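Local coordinates for protein O-ureido-L-serine synthase (Streptomyces lavendulae, PDB 3X43) that uses pyridoxal 5'-phosphate to join hydroxyurea to O-acetyl-L-serine, giving O-ureido-L-serine on the route to D-cycloserine, and can also make L-cysteine from sulfide, at residues V29-E34 with L286-P291; D170-G175 with V196-L201; D243-R248 with S299-D304. One frame throughout, in Å; residues are numbered along the deposited sequence.

Contact 1 (V29-E34 with L286-P291). With PLP (pyridoxal-5'-phosphate), chain J.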
loop_
_atom_site.group_PDB
_atom_site.type_symbol
_atom_site.label_atom_id
_atom_site.label_comp_id
_atom_site.label_asym_id
_atom_site.label_seq_id
_atom_site.Cartn_x
_atom_site.Cartn_y
_atom_site.Cartn_z
ATOM N N VAL B 29 5.349 -20.796 -9.364
ATOM C CA VAL B 29 6.432 -19.920 -9.770
ATOM C C VAL B 29 5.973 -18.466 -9.736
ATOM O O VAL B 29 5.104 -18.057 -10.514
ATOM C CB VAL B 29 6.912 -20.259 -11.190
ATOM C CG1 VAL B 29 7.910 -19.207 -11.678
ATOM C CG2 VAL B 29 7.541 -21.643 -11.199
ATOM N N TYR B 30 6.557 -17.689 -8.828
ATOM C CA TYR B 30 6.217 -16.280 -8.700
ATOM C C TYR B 30 7.269 -15.445 -9.394
ATOM O O TYR B 30 8.417 -15.869 -9.569
ATOM C CB TYR B 30 6.128 -15.870 -7.233
ATOM C CG TYR B 30 4.898 -16.389 -6.539
ATOM C CD1 TYR B 30 4.903 -17.642 -5.924
ATOM C CD2 TYR B 30 3.748 -15.619 -6.462
ATOM C CE1 TYR B 30 3.779 -18.105 -5.238
ATOM C CE2 TYR B 30 2.626 -16.068 -5.784
ATOM C CZ TYR B 30 2.649 -17.311 -5.169
ATOM O OH TYR B 30 1.561 -17.743 -4.453
ATOM N N VAL B 31 6.888 -14.233 -9.766
ATOM C CA VAL B 31 7.804 -13.388 -10.487
ATOM C C VAL B 31 7.786 -11.932 -9.995
ATOM O O VAL B 31 6.722 -11.392 -9.695
ATOM C CB VAL B 31 7.438 -13.535 -11.978
ATOM C CG1 VAL B 31 6.699 -12.311 -12.492
ATOM C CG2 VAL B 31 8.663 -13.891 -12.766
ATOM N N LYS B 32 8.968 -11.315 -9.889
ATOM C CA LYS B 32 9.097 -9.918 -9.439
ATOM C C LYS B 32 9.294 -8.976 -10.628
ATOM O O LYS B 32 10.327 -9.009 -11.283
ATOM C CB LYS B 32 10.278 -9.775 -8.472
ATOM C CG LYS B 32 10.187 -8.541 -7.564
ATOM C CD LYS B 32 10.814 -8.816 -6.212
ATOM C CE LYS B 32 11.077 -7.543 -5.434
ATOM N NZ LYS B 32 9.843 -6.747 -5.188
ATOM N N VAL B 33 8.305 -8.128 -10.896
ATOM C CA VAL B 33 8.353 -7.211 -12.038
ATOM C C VAL B 33 9.009 -5.859 -11.739
ATOM O O VAL B 33 8.367 -4.949 -11.231
ATOM C CB VAL B 33 6.919 -6.969 -12.588
ATOM C CG1 VAL B 33 6.968 -6.484 -14.015
ATOM C CG2 VAL B 33 6.118 -8.245 -12.488
ATOM N N GLU B 34 10.285 -5.724 -12.082
ATOM C CA GLU B 34 11.004 -4.480 -11.837
ATOM C C GLU B 34 10.719 -3.395 -12.864
ATOM O O GLU B 34 11.265 -2.295 -12.779
ATOM C CB GLU B 34 12.504 -4.744 -11.762
ATOM C CG GLU B 34 12.919 -5.496 -10.492
ATOM C CD GLU B 34 12.797 -4.642 -9.229
ATOM O OE1 GLU B 34 12.255 -5.137 -8.222
ATOM O OE2 GLU B 34 13.241 -3.477 -9.244
ATOM N N LEU B 286 8.968 -21.180 -6.425
ATOM C CA LEU B 286 10.141 -20.499 -6.960
ATOM C C LEU B 286 9.868 -19.019 -7.201
ATOM O O LEU B 286 8.736 -18.624 -7.477
ATOM C CB LEU B 286 10.572 -21.157 -8.272
ATOM C CG LEU B 286 11.028 -22.618 -8.156
ATOM C CD1 LEU B 286 9.879 -23.553 -8.539
ATOM C CD2 LEU B 286 12.231 -22.851 -9.050
ATOM N N LEU B 287 10.909 -18.198 -7.094
ATOM C CA LEU B 287 10.771 -16.764 -7.334
ATOM C C LEU B 287 11.834 -16.352 -8.342
ATOM O O LEU B 287 13.013 -16.643 -8.167
ATOM C CB LEU B 287 10.948 -15.967 -6.037
ATOM C CG LEU B 287 10.992 -14.440 -6.204
ATOM C CD1 LEU B 287 9.772 -13.978 -6.962
ATOM C CD2 LEU B 287 11.028 -13.764 -4.836
ATOM N N ALA B 288 11.412 -15.686 -9.406
ATOM C CA ALA B 288 12.333 -15.247 -10.437
ATOM C C ALA B 288 12.264 -13.726 -10.577
ATOM O O ALA B 288 11.190 -13.139 -10.442
ATOM C CB ALA B 288 11.973 -15.914 -11.758
ATOM N N MET B 289 13.412 -13.100 -10.840
ATOM C CA MET B 289 13.497 -11.643 -11.010
ATOM C C MET B 289 13.305 -11.238 -12.468
ATOM O O MET B 289 13.955 -11.781 -13.352
ATOM C CB MET B 289 14.864 -11.114 -10.551
ATOM C CG MET B 289 15.145 -11.208 -9.052
ATOM S SD MET B 289 14.123 -10.122 -8.028
ATOM C CE MET B 289 14.400 -8.508 -8.762
ATOM N N LEU B 290 12.426 -10.267 -12.702
ATOM C CA LEU B 290 12.134 -9.737 -14.035
ATOM C C LEU B 290 12.727 -8.315 -14.000
ATOM O O LEU B 290 12.045 -7.354 -13.654
ATOM C CB LEU B 290 10.620 -9.671 -14.240
ATOM C CG LEU B 290 9.914 -10.847 -14.912
ATOM C CD1 LEU B 290 10.407 -12.162 -14.342
ATOM C CD2 LEU B 290 8.421 -10.697 -14.720
ATOM N N PRO B 291 13.990 -8.168 -14.406
ATOM C CA PRO B 291 14.657 -6.861 -14.382
ATOM C C PRO B 291 14.127 -5.650 -15.140
ATOM O O PRO B 291 14.323 -4.523 -14.691
ATOM C CB PRO B 291 16.107 -7.194 -14.769
ATOM C CG PRO B 291 16.225 -8.703 -14.566
ATOM C CD PRO B 291 14.874 -9.219 -14.937
HETATM N N1 PLP J . 19.038 -7.516 -16.453
HETATM C C2 PLP J . 18.972 -6.212 -16.957
HETATM C C2A PLP J . 18.205 -5.891 -18.222
HETATM C C3 PLP J . 19.629 -5.239 -16.258
HETATM O O3 PLP J . 19.561 -3.952 -16.647
HETATM C C4 PLP J . 20.344 -5.600 -15.085
HETATM C C4A PLP J . 21.049 -4.462 -14.239
HETATM C C5 PLP J . 20.368 -6.956 -14.654
HETATM C C6 PLP J . 19.708 -7.865 -15.344
HETATM C C5A PLP J . 21.254 -7.476 -13.524
HETATM O O4P PLP J . 20.980 -6.881 -12.250
HETATM P P PLP J . 22.121 -6.515 -11.198
HETATM O O1P PLP J . 22.971 -5.517 -11.842
HETATM O O2P PLP J . 21.462 -5.982 -10.011
HETATM O O3P PLP J . 22.840 -7.751 -10.901
#
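K32 O accepts from L290 N at 2.8 Å near the C-terminal end of a parallel strand pair, where K32, M289, E34 and L290 are all buried and closely packed. The K32 amide donates to A288 O (2.9 Å, N-H...O 167°), and E34 N closes the ladder on L290 O. On the face of V29, V31 and V33, L290 CD2 meets V33 CG2 at 4.0 Å. On the side of Y30 and K32, the lysine chain and M289 run side by side in the same direction, M289 SD lying 3.9 Å from K32 CB. M289 is bent at both chi2 (-68°) and chi3 (-54°), which carries CE on to E34 CG at 3.8 Å. The polar ends go elsewhere: K32 NZ forms a salt bridge with E159, while E34 makes one from OE2 to R45 and a hydrogen bond between OE1 and T14 OG1.

The opposite end is looser. Y30 N still holds L286 O at 2.7 Å, but the partly exposed Y30 ring leads away from the pair, meeting F164 edge to face, and the side chain also packs on L3 of the second subunit. Its CB comes to 4.1 Å from L287 CD1, and V29 CG2 meets L286 CD1.

Past the last rung, P291 sets CB 3.4 Å from N1 of the pyridoxal phosphate, and S265, which binds the cofactor, lies beside it. Parallel central strands that deliver a loop to the cofactor at their C-terminal ends are characteristic of the fold-type II PLP enzymes, the cysteine synthase family among them.

Contact 2 (D170-G175 with V196-L201); sequences DHFVTG and VRVVAL
With CG1 trans to the backbone N in both V173 (chi1 -169°) and V199, the two valines stand side by side and point the same way, V173 CG2 lying 4.0 Å from V199 CB. L201 takes the less common chi1 of 72°, its CG lodged between N and the carbonyl carbon; CD2 then meets V173 CG1 and CG lies 3.8 Å from G175 CA. Toward the other end of this face, R197 CG sits over one face of the H171 ring, and the guanidinium turns off to D238 in a salt bridge.

The reverse face carries F172, whose CB touches V196 CG1 at 4.1 Å and whose ring presents its edge to V198 CG1. Five backbone bonds fix the register, from R197 N on D170 O to L201 N on T174 O; the straightest at the acceptor is T174 N on V199 O (2.9 Å, C=O...N 179°). T174 OG1 donates to G175 O in the carbonyl plane, on a lone pair.

Helix 180-192 packs on F172 and T174 and links the two strands, making a beta-alpha-beta crossover whose turn and helix start, G177 to T181, bind pyridoxal phosphate.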
loop_
_atom_site.group_PDB
_atom_site.type_symbol
_atom_site.label_atom_id
_atom_site.label_comp_id
_atom_site.label_asym_id
_atom_site.label_seq_id
_atom_site.Cartn_x
_atom_site.Cartn_y
_atom_site.Cartn_z
ATOM N N ASP B 170 11.104 -21.775 -1.955
ATOM C CA ASP B 170 12.209 -22.721 -2.041
ATOM C C ASP B 170 13.374 -22.285 -2.919
ATOM O O ASP B 170 14.502 -22.680 -2.666
ATOM C CB ASP B 170 11.695 -24.085 -2.527
ATOM C CG ASP B 170 10.555 -24.622 -1.671
ATOM O OD1 ASP B 170 10.772 -24.829 -0.453
ATOM O OD2 ASP B 170 9.442 -24.838 -2.212
ATOM N N HIS B 171 13.105 -21.485 -3.949
ATOM C CA HIS B 171 14.160 -21.028 -4.863
ATOM C C HIS B 171 14.042 -19.562 -5.260
ATOM O O HIS B 171 12.951 -19.071 -5.560
ATOM C CB HIS B 171 14.147 -21.839 -6.162
ATOM C CG HIS B 171 14.283 -23.314 -5.963
ATOM N ND1 HIS B 171 15.437 -23.999 -6.273
ATOM C CD2 HIS B 171 13.405 -24.237 -5.505
ATOM C CE1 HIS B 171 15.265 -25.282 -6.013
ATOM N NE2 HIS B 171 14.041 -25.453 -5.547
ATOM N N PHE B 172 15.179 -18.875 -5.281
ATOM C CA PHE B 172 15.215 -17.476 -5.688
ATOM C C PHE B 172 16.195 -17.424 -6.850
ATOM O O PHE B 172 17.385 -17.648 -6.656
ATOM C CB PHE B 172 15.702 -16.576 -4.551
ATOM C CG PHE B 172 16.021 -15.174 -4.995
ATOM C CD1 PHE B 172 15.004 -14.290 -5.320
ATOM C CD2 PHE B 172 17.338 -14.761 -5.142
ATOM C CE1 PHE B 172 15.300 -13.009 -5.793
ATOM C CE2 PHE B 172 17.641 -13.495 -5.609
ATOM C CZ PHE B 172 16.620 -12.618 -5.936
ATOM N N VAL B 173 15.692 -17.137 -8.048
ATOM C CA VAL B 173 16.521 -17.105 -9.249
ATOM C C VAL B 173 16.842 -15.728 -9.811
ATOM O O VAL B 173 15.959 -14.892 -10.021
ATOM C CB VAL B 173 15.868 -17.916 -10.383
ATOM C CG1 VAL B 173 16.865 -18.104 -11.524
ATOM C CG2 VAL B 173 15.396 -19.260 -9.853
ATOM N N THR B 174 18.117 -15.499 -10.083
ATOM C CA THR B 174 18.516 -14.218 -10.642
ATOM C C THR B 174 19.796 -14.315 -11.446
ATOM O O THR B 174 20.613 -15.216 -11.246
ATOM C CB THR B 174 18.724 -13.157 -9.538
ATOM O OG1 THR B 174 19.078 -11.909 -10.139
ATOM C CG2 THR B 174 19.831 -13.574 -8.600
ATOM N N GLY B 175 19.947 -13.390 -12.379
ATOM C CA GLY B 175 21.160 -13.336 -13.162
ATOM C C GLY B 175 21.910 -12.170 -12.540
ATOM O O GLY B 175 21.430 -11.575 -11.570
ATOM N N VAL B 196 16.041 -21.258 1.620
ATOM C CA VAL B 196 15.821 -20.800 0.247
ATOM C C VAL B 196 17.136 -20.906 -0.515
ATOM O O VAL B 196 18.146 -20.366 -0.081
ATOM C CB VAL B 196 15.355 -19.315 0.194
ATOM C CG1 VAL B 196 15.151 -18.874 -1.250
ATOM C CG2 VAL B 196 14.080 -19.148 0.964
ATOM N N ARG B 197 17.121 -21.608 -1.644
ATOM C CA ARG B 197 18.317 -21.758 -2.464
ATOM C C ARG B 197 18.468 -20.541 -3.375
ATOM O O ARG B 197 17.557 -20.212 -4.136
ATOM C CB ARG B 197 18.239 -23.026 -3.334
ATOM C CG ARG B 197 17.640 -24.252 -2.642
ATOM C CD ARG B 197 18.710 -25.160 -2.034
ATOM N NE ARG B 197 19.857 -25.366 -2.922
ATOM C CZ ARG B 197 21.058 -25.784 -2.518
ATOM N NH1 ARG B 197 21.284 -26.046 -1.236
ATOM N NH2 ARG B 197 22.044 -25.924 -3.400
ATOM N N VAL B 198 19.615 -19.870 -3.278
ATOM C CA VAL B 198 19.908 -18.703 -4.099
ATOM C C VAL B 198 20.507 -19.230 -5.403
ATOM O O VAL B 198 21.607 -19.783 -5.419
ATOM C CB VAL B 198 20.915 -17.764 -3.378
ATOM C CG1 VAL B 198 21.288 -16.586 -4.273
ATOM C CG2 VAL B 198 20.311 -17.264 -2.085
ATOM N N VAL B 199 19.770 -19.068 -6.492
ATOM C CA VAL B 199 20.201 -19.560 -7.788
ATOM C C VAL B 199 20.682 -18.440 -8.698
ATOM O O VAL B 199 19.903 -17.574 -9.097
ATOM C CB VAL B 199 19.046 -20.301 -8.487
ATOM C CG1 VAL B 199 19.532 -20.933 -9.775
ATOM C CG2 VAL B 199 18.461 -21.360 -7.549
ATOM N N ALA B 200 21.968 -18.462 -9.030
ATOM C CA ALA B 200 22.538 -17.444 -9.900
ATOM C C ALA B 200 22.849 -18.043 -11.264
ATOM O O ALA B 200 23.556 -19.045 -11.371
ATOM C CB ALA B 200 23.803 -16.865 -9.275
ATOM N N LEU B 201 22.320 -17.419 -12.308
ATOM C CA LEU B 201 22.535 -17.907 -13.653
ATOM C C LEU B 201 23.483 -17.026 -14.439
ATOM O O LEU B 201 23.642 -15.845 -14.144
ATOM C CB LEU B 201 21.195 -18.020 -14.388
ATOM C CG LEU B 201 20.483 -16.734 -14.806
ATOM C CD1 LEU B 201 21.015 -16.245 -16.143
ATOM C CD2 LEU B 201 18.999 -17.003 -14.905
#

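Contact 3 (D243-R248 with S299-D304); sequences DEVTAR and STFLFD
F301 O accepts R248 NH1 at 2.9 Å, a bond that lies close to the guanidinium plane and meets the carbonyl almost head-on (C=O...N 171°). It ties the first turns of helix 244-258 to the loop that follows strand 284-290, at the surface of this fold-type II PLP enzyme. The helix begins with an N-cap motif: D243 OD1 accepts from T246 N at 2.8 Å, so that a carboxylate oxygen takes the hydrogen of an amide that has no carbonyl before it in the helix, and its negative charge would probably suit the positive end of the helix dipole.

Beyond the single cross-link, the contact is a meeting of arginine and phenylalanine. R248 CG lies over one face of the F301 ring, 3.7 Å from its centroid and 18° off the normal, a CH-pi contact. Bends at chi2 and chi3 fold the arginine back, so its guanidinium is inclined by only 30° to the ring and has F301 CE1 over one face. One side chain thus offers its methylenes to the ring and its NH1 to the carbonyl of the same residue.

The ring edge points into the helix backbone, with E244 O near its plane, while V245 CG2 brushes CE1. E244 itself sends its carboxylate to Q218 N. L302 CD2 rests against R248 CG at 3.5 Å. Helix 264-279 backs the loop through I264, which touches both F301 and L302. Farther along the helix, R252 takes up the carbonyls of L302 and D304, a second arginine binding the same loop. The loop also keeps its own shape: F303 N donates to T300 O at 3.0 Å.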
loop_
_atom_site.group_PDB
_atom_site.type_symbol
_atom_site.label_atom_id
_atom_site.label_comp_id
_atom_site.label_asym_id
_atom_site.label_seq_id
_atom_site.Cartn_x
_atom_site.Cartn_y
_atom_site.Cartn_z
ATOM N N ASP B 243 20.960 -20.636 -21.975
ATOM C CA ASP B 243 21.104 -20.341 -23.394
ATOM C C ASP B 243 20.350 -19.062 -23.719
ATOM O O ASP B 243 19.199 -18.900 -23.323
ATOM C CB ASP B 243 20.542 -21.523 -24.204
ATOM C CG ASP B 243 20.501 -21.251 -25.699
ATOM O OD1 ASP B 243 19.386 -21.204 -26.264
ATOM O OD2 ASP B 243 21.582 -21.092 -26.311
ATOM N N GLU B 244 20.996 -18.151 -24.436
ATOM C CA GLU B 244 20.352 -16.892 -24.785
ATOM C C GLU B 244 19.099 -17.113 -25.623
ATOM O O GLU B 244 18.152 -16.336 -25.542
ATOM C CB GLU B 244 21.319 -15.978 -25.536
ATOM C CG GLU B 244 21.757 -16.509 -26.883
ATOM C CD GLU B 244 22.759 -15.595 -27.567
ATOM O OE1 GLU B 244 22.794 -15.582 -28.818
ATOM O OE2 GLU B 244 23.507 -14.887 -26.859
ATOM N N VAL B 245 19.081 -18.171 -26.426
ATOM C CA VAL B 245 17.905 -18.425 -27.243
ATOM C C VAL B 245 16.761 -18.916 -26.367
ATOM O O VAL B 245 15.627 -18.450 -26.498
ATOM C CB VAL B 245 18.195 -19.446 -28.363
ATOM C CG1 VAL B 245 16.903 -19.826 -29.063
ATOM C CG2 VAL B 245 19.174 -18.841 -29.369
ATOM N N THR B 246 17.051 -19.844 -25.462
ATOM C CA THR B 246 16.009 -20.346 -24.576
ATOM C C THR B 246 15.461 -19.185 -23.739
ATOM O O THR B 246 14.268 -19.120 -23.464
ATOM C CB THR B 246 16.539 -21.434 -23.622
ATOM O OG1 THR B 246 16.988 -22.563 -24.378
ATOM C CG2 THR B 246 15.434 -21.890 -22.678
ATOM N N ALA B 247 16.337 -18.264 -23.351
ATOM C CA ALA B 247 15.932 -17.107 -22.554
ATOM C C ALA B 247 15.063 -16.145 -23.367
ATOM O O ALA B 247 14.074 -15.616 -22.860
ATOM C CB ALA B 247 17.160 -16.379 -22.019
ATOM N N ARG B 248 15.435 -15.919 -24.624
ATOM C CA ARG B 248 14.684 -15.026 -25.502
ATOM C C ARG B 248 13.300 -15.613 -25.734
ATOM O O ARG B 248 12.290 -14.902 -25.677
ATOM C CB ARG B 248 15.404 -14.884 -26.841
ATOM C CG ARG B 248 14.884 -13.764 -27.730
ATOM C CD ARG B 248 13.728 -14.229 -28.605
ATOM N NE ARG B 248 13.924 -15.594 -29.091
ATOM C CZ ARG B 248 14.515 -15.903 -30.242
ATOM N NH1 ARG B 248 14.976 -14.943 -31.039
ATOM N NH2 ARG B 248 14.654 -17.176 -30.595
ATOM N N SER B 299 13.991 -3.566 -31.018
ATOM C CA SER B 299 15.008 -3.610 -32.059
ATOM C C SER B 299 16.185 -4.496 -31.701
ATOM O O SER B 299 17.335 -4.136 -31.947
ATOM C CB SER B 299 15.506 -2.200 -32.363
ATOM O OG SER B 299 14.529 -1.478 -33.090
ATOM N N THR B 300 15.894 -5.656 -31.122
ATOM C CA THR B 300 16.934 -6.598 -30.728
ATOM C C THR B 300 16.520 -8.011 -31.105
ATOM O O THR B 300 15.456 -8.216 -31.687
ATOM C CB THR B 300 17.199 -6.538 -29.213
ATOM O OG1 THR B 300 16.028 -6.966 -28.507
ATOM C CG2 THR B 300 17.559 -5.118 -28.793
ATOM N N PHE B 301 17.344 -8.992 -30.759
ATOM C CA PHE B 301 17.035 -10.364 -31.127
ATOM C C PHE B 301 15.820 -10.959 -30.419
ATOM O O PHE B 301 15.452 -12.111 -30.660
ATOM C CB PHE B 301 18.307 -11.224 -30.983
ATOM C CG PHE B 301 18.257 -12.267 -29.901
ATOM C CD1 PHE B 301 18.261 -13.620 -30.231
ATOM C CD2 PHE B 301 18.304 -11.906 -28.559
ATOM C CE1 PHE B 301 18.323 -14.601 -29.243
ATOM C CE2 PHE B 301 18.365 -12.883 -27.563
ATOM C CZ PHE B 301 18.378 -14.232 -27.906
ATOM N N LEU B 302 15.180 -10.162 -29.565
ATOM C CA LEU B 302 13.981 -10.612 -28.862
ATOM C C LEU B 302 12.824 -10.550 -29.851
ATOM O O LEU B 302 11.804 -11.208 -29.672
ATOM C CB LEU B 302 13.672 -9.704 -27.668
ATOM C CG LEU B 302 12.675 -10.158 -26.583
ATOM C CD1 LEU B 302 11.447 -9.273 -26.642
ATOM C CD2 LEU B 302 12.288 -11.627 -26.746
ATOM N N PHE B 303 12.993 -9.750 -30.897
ATOM C CA PHE B 303 11.963 -9.612 -31.918
ATOM C C PHE B 303 12.436 -10.097 -33.289
ATOM O O PHE B 303 11.907 -9.698 -34.328
ATOM C CB PHE B 303 11.490 -8.161 -31.988
ATOM C CG PHE B 303 10.415 -7.843 -30.996
ATOM C CD1 PHE B 303 10.735 -7.574 -29.668
ATOM C CD2 PHE B 303 9.078 -7.867 -31.374
ATOM C CE1 PHE B 303 9.737 -7.338 -28.728
ATOM C CE2 PHE B 303 8.070 -7.633 -30.445
ATOM C CZ PHE B 303 8.400 -7.369 -29.114
ATOM N N ASP B 304 13.442 -10.966 -33.275
ATOM C CA ASP B 304 13.980 -11.536 -34.501
ATOM C C ASP B 304 13.128 -12.748 -34.853
ATOM O O ASP B 304 12.986 -13.679 -34.053
ATOM C CB ASP B 304 15.434 -11.971 -34.301
ATOM C CG ASP B 304 16.415 -10.825 -34.473
ATOM O OD1 ASP B 304 17.628 -11.043 -34.259
ATOM O OD2 ASP B 304 15.974 -9.707 -34.820
#

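In the fold
Contacts 1 and 2 belong to the core and to one sheet: strands 284-290 and 171-175 are neighbours in it, so L287 probably bonds through its backbone to H171 and V173, and M289 packs on F172. Contact 3 lies at the surface, its centre about 19 Å from that of contact 1 and about 22 Å from that of contact 2. The chemistry follows the place. Within the sheet, regular backbone ladders carry the pairing and mostly apolar side chains pack on both faces; at the surface, one arginine supplies the sole cross-segment hydrogen bond and the aliphatic cover of a ring. Helix 264-279 touches all three contacts, linking core to periphery.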